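Local coordinates for protein flagellin (PDB 4CFI) that probably polymerises as the flagellin subunit that builds the bacterium's flagellar filament, and is recognised by the immune system, at residues 110-115 and 211-216; 207-212 and 226-231. One frame throughout, in Å; residues are numbered along the deposited sequence. Where two conformers were deposited one is given.

Contact 1: residues 110-115 and 211-216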
# COMPACT_ATOMS: atom_id res chain seq x y z
N GLN A 110 4.49 6.88 5.72
CA GLN A 110 3.14 6.65 6.23
C GLN A 110 3.22 6.03 7.62
O GLN A 110 3.97 5.08 7.86
CB GLN A 110 2.38 5.75 5.27
CG GLN A 110 2.28 6.32 3.86
CD GLN A 110 1.19 7.37 3.77
OE1 GLN A 110 1.47 8.55 3.57
NE2 GLN A 110 -0.06 6.95 3.97
N THR A 111 2.46 6.59 8.56
CA THR A 111 2.40 6.03 9.91
C THR A 111 1.51 4.80 9.88
O THR A 111 0.33 4.86 9.57
CB THR A 111 1.95 7.07 10.94
OG1 THR A 111 2.92 8.13 10.97
CG2 THR A 111 1.87 6.46 12.33
N LEU A 112 2.11 3.66 10.20
CA LEU A 112 1.45 2.36 10.17
C LEU A 112 0.69 2.08 11.46
O LEU A 112 -0.26 1.31 11.47
CB LEU A 112 2.47 1.24 9.91
CG LEU A 112 3.30 1.42 8.64
CD1 LEU A 112 4.32 0.28 8.51
CD2 LEU A 112 2.40 1.44 7.41
N GLY A 113 1.16 2.66 12.57
CA GLY A 113 0.52 2.49 13.87
C GLY A 113 1.37 3.11 14.95
O GLY A 113 2.54 3.42 14.71
N THR A 114 0.78 3.25 16.14
CA THR A 114 1.43 3.80 17.30
C THR A 114 1.26 2.81 18.45
O THR A 114 0.15 2.34 18.74
CB THR A 114 0.80 5.15 17.66
OG1 THR A 114 1.00 6.04 16.56
CG2 THR A 114 1.40 5.74 18.93
N ILE A 115 2.38 2.50 19.10
CA ILE A 115 2.45 1.49 20.17
C ILE A 115 2.71 2.20 21.50
O ILE A 115 3.65 3.00 21.60
CB ILE A 115 3.59 0.47 19.94
CG1 ILE A 115 3.54 -0.11 18.51
CG2 ILE A 115 3.59 -0.61 21.02
CD1 ILE A 115 4.81 -0.82 18.10
N ASN A 211 2.12 -5.17 11.08
CA ASN A 211 2.67 -6.18 10.17
C ASN A 211 1.71 -6.51 9.02
O ASN A 211 2.15 -6.78 7.90
CB ASN A 211 3.09 -7.45 10.91
CG ASN A 211 4.45 -7.33 11.58
OD1 ASN A 211 4.67 -7.71 12.75
ND2 ASN A 211 5.39 -6.81 10.83
N ALA A 212 0.40 -6.49 9.27
CA ALA A 212 -0.60 -6.74 8.23
C ALA A 212 -0.68 -5.55 7.25
O ALA A 212 -0.71 -5.75 6.04
CB ALA A 212 -1.96 -7.02 8.84
N VAL A 213 -0.72 -4.32 7.77
CA VAL A 213 -0.78 -3.11 6.93
C VAL A 213 0.49 -3.00 6.07
O VAL A 213 0.44 -2.51 4.94
CB VAL A 213 -1.03 -1.84 7.78
CG1 VAL A 213 -1.02 -0.58 6.94
CG2 VAL A 213 -2.38 -1.95 8.48
N ASN A 214 1.62 -3.48 6.59
CA ASN A 214 2.87 -3.51 5.86
C ASN A 214 2.84 -4.45 4.64
O ASN A 214 3.66 -4.30 3.75
CB ASN A 214 3.99 -3.95 6.80
CG ASN A 214 5.37 -3.57 6.30
OD1 ASN A 214 5.57 -2.47 5.85
ND2 ASN A 214 6.33 -4.48 6.41
N LYS A 215 1.91 -5.40 4.62
CA LYS A 215 1.83 -6.40 3.57
C LYS A 215 0.39 -6.47 3.06
O LYS A 215 -0.31 -7.48 3.24
CB LYS A 215 2.29 -7.76 4.10
CG LYS A 215 3.04 -8.60 3.08
CD LYS A 215 2.19 -9.03 1.90
CE LYS A 215 3.11 -9.25 0.71
NZ LYS A 215 2.50 -9.23 -0.64
N PRO A 216 -0.08 -5.39 2.42
CA PRO A 216 -1.45 -5.34 1.93
C PRO A 216 -1.71 -6.37 0.83
O PRO A 216 -0.81 -6.77 0.07
CB PRO A 216 -1.56 -3.92 1.37
CG PRO A 216 -0.16 -3.58 0.99
CD PRO A 216 0.67 -4.16 2.08

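Contact 2: residues 207-212 and 226-231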
# COMPACT_ATOMS: atom_id res chain seq x y z
N VAL A 207 1.17 -4.36 17.01
CA VAL A 207 2.26 -4.92 16.20
C VAL A 207 1.69 -5.83 15.09
O VAL A 207 2.15 -5.78 13.94
CB VAL A 207 3.28 -5.66 17.09
CG1 VAL A 207 4.30 -6.45 16.26
CG2 VAL A 207 3.99 -4.66 17.99
N ALA A 208 0.69 -6.65 15.42
CA ALA A 208 0.03 -7.47 14.41
C ALA A 208 -0.62 -6.62 13.32
O ALA A 208 -0.49 -6.94 12.13
CB ALA A 208 -0.99 -8.41 15.04
N GLN A 209 -1.32 -5.55 13.72
CA GLN A 209 -1.90 -4.57 12.78
C GLN A 209 -0.82 -4.08 11.84
O GLN A 209 -0.95 -4.21 10.63
CB GLN A 209 -2.52 -3.32 13.47
CG GLN A 209 -2.84 -2.14 12.50
CD GLN A 209 -3.40 -0.88 13.19
OE1 GLN A 209 -4.34 -0.98 13.97
NE2 GLN A 209 -2.82 0.31 12.90
N ILE A 210 0.23 -3.52 12.42
CA ILE A 210 1.31 -2.93 11.64
C ILE A 210 1.88 -3.94 10.64
O ILE A 210 2.09 -3.60 9.47
CB ILE A 210 2.41 -2.39 12.55
CG1 ILE A 210 1.89 -1.16 13.33
CG2 ILE A 210 3.64 -2.02 11.74
CD1 ILE A 210 2.72 -0.75 14.54
N ASN A 211 2.12 -5.17 11.08
CA ASN A 211 2.67 -6.18 10.17
C ASN A 211 1.71 -6.51 9.02
O ASN A 211 2.15 -6.78 7.90
CB ASN A 211 3.09 -7.45 10.91
CG ASN A 211 4.45 -7.33 11.58
OD1 ASN A 211 4.67 -7.71 12.75
ND2 ASN A 211 5.39 -6.81 10.83
N ALA A 212 0.40 -6.49 9.27
CA ALA A 212 -0.60 -6.74 8.23
C ALA A 212 -0.68 -5.55 7.25
O ALA A 212 -0.71 -5.75 6.04
CB ALA A 212 -1.96 -7.02 8.84
N THR A 226 -12.99 -5.29 8.50
CA THR A 226 -12.26 -5.15 9.75
C THR A 226 -11.37 -3.92 9.63
O THR A 226 -11.03 -3.49 8.51
CB THR A 226 -11.35 -6.35 10.05
OG1 THR A 226 -10.31 -6.42 9.07
CG2 THR A 226 -12.15 -7.64 10.09
N GLN A 227 -10.98 -3.35 10.77
CA GLN A 227 -10.18 -2.13 10.77
C GLN A 227 -8.83 -2.34 10.07
O GLN A 227 -8.41 -1.52 9.24
CB GLN A 227 -9.94 -1.63 12.20
CG GLN A 227 -9.28 -0.26 12.26
CD GLN A 227 -10.25 0.86 11.96
OE1 GLN A 227 -11.38 0.62 11.55
NE2 GLN A 227 -9.82 2.10 12.17
N THR A 228 -8.17 -3.45 10.38
CA THR A 228 -6.89 -3.78 9.75
C THR A 228 -7.08 -3.93 8.24
O THR A 228 -6.28 -3.43 7.48
CB THR A 228 -6.28 -5.07 10.34
OG1 THR A 228 -5.94 -4.81 11.71
CG2 THR A 228 -5.05 -5.53 9.57
N GLY A 229 -8.16 -4.59 7.82
CA GLY A 229 -8.42 -4.78 6.40
C GLY A 229 -8.69 -3.48 5.68
O GLY A 229 -8.27 -3.30 4.54
N ALA A 230 -9.37 -2.55 6.33
CA ALA A 230 -9.60 -1.22 5.78
C ALA A 230 -8.29 -0.44 5.60
O ALA A 230 -8.08 0.23 4.57
CB ALA A 230 -10.59 -0.45 6.65
N TYR A 231 -7.42 -0.50 6.61
CA TYR A 231 -6.12 0.13 6.49
C TYR A 231 -5.28 -0.52 5.37
O TYR A 231 -4.59 0.20 4.62
CB TYR A 231 -5.36 0.09 7.81
CG TYR A 231 -5.95 0.92 8.95
CD1 TYR A 231 -6.74 2.04 8.71
CD2 TYR A 231 -5.66 0.60 10.27
CE1 TYR A 231 -7.24 2.80 9.76
CE2 TYR A 231 -6.16 1.36 11.33
CZ TYR A 231 -6.94 2.46 11.07
OH TYR A 231 -7.45 3.19 12.13

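Contact 1: residues 110-115 and 211-216
The side-chain amide of Asn-214 meets Leu-112 with its carbonyl end: methyl CD1 of Leu-112 lies 4.0 Å from Asn-214 OD1. CD1 sits well off the amide plane, at the oxygen end of the group, and the contact is plain van der Waals packing. At the other end of the same amide, ND2 hydrogen-bonds to Gly-146 O; this bond satisfies the buried nitrogen and should limit turning of the group. The setting is sheet-on-helix packing in the D2 region. Strand 111-119, an outer strand of a three-stranded antiparallel sheet, lays a leucine against the last part of helix 197-213 and the residues next to it.

Leu-112 reaches the helix as a fork. Its second methyl, CD2, touches Val-213 CG1 at 4.0 Å, and the two side chains pass alongside one another, pointing opposite ways. On the valine, CG1 lies opposite the backbone N (chi1 177°), and this is the branch that meets the strand. Tyr-231 and Val-235 of helix 227-257 also pack on Val-213, while Val-106 and Ile-210 pack on Leu-112. The contact is small, 124 Å² in all, yet its three touching residues are buried.

The strand is irregular at this point. Leu-112 and Gly-113 both form backbone hydrogen bonds with Val-140 of strand 135-142, and Leu-112 has a helical backbone conformation (psi -28°); together these features fit a beta bulge. The bulge falls at the residue whose side chain points toward the helix. On the helix side, one backbone carbonyl has two donors: Ala-212 O accepts from Gln-232 NE2 and, at 3.0 Å, from Lys-215 N.

Contact 2: residues 207-212 and 226-231
Ala-212 and Thr-228 make the tight spot between these two helices: CB of Ala-212 touches CG2 of Thr-228 at 3.5 Å. In the threonine, OG1 is beside the backbone N (chi1 -66°), which leaves CG2 opposite N and facing Ala-212. Segments 207-212 and 227-231 run in roughly the same direction, 32° apart, their axes 9.7 Å from each other at closest approach. The two helices are joined by a loop of only 13 residues.

Away from this methyl pair the packing slackens. Thr-228 OG1 stands 4.1 Å from CB of Gln-209, and the glutamine side chain extends past it to Tyr-231. The amide and the phenol ring are turned 65° from each other: OE1 of Gln-209 lies at the ring edge, in its plane, while NE2 approaches CE2 of Tyr-231 obliquely at 3.8 Å. The polar demand of NE2 is met on strand 111-119, where it bonds to Leu-112 O. One face of the ring carries Gln-227 O, 3.4 Å above the plane and offset toward the rim. None of the four touching residues is fully buried, and Ala-208 and Thr-226 nearby are exposed.

Thr-226 is the N-cap of helix 227-257. Its OG1 accepts from Gly-229 N at 3.1 Å, a capping bond that spans Thr-228, the residue that meets Ala-212. A second glutamine, Gln-227, donates to Ser-31 O, which ties the start of this helix to helix 2-31.

Just beyond 226-231, Gln-232 NE2 bonds to Ala-212 O and joins the helices directly. Between the two segments themselves, methyl packing and a loose amide-ring approach imply a mostly non-directional contact.

Contacts 1 and 2 have centres 6 Å apart and share Asn-211 and Ala-212 of helix 197-213. Val-213 links the two partners of this helix end, meeting Leu-112 of the D2 sheet in contact 1 and packing through CG2 on Tyr-231 CB of helix 227-257, 3.7 Å away, in contact 2. Their main polar link is the probable hydrogen bond from Gln-209 NE2 to Leu-112 O, 3.1 Å long. Another apolar link joins Ile-115 CD1 to Val-207 CG2 at 3.9 Å. Together they form a junction where the beta-rich part of the chain meets the long helices. As befits a structural protein, the pair is packing, with no ligand involved.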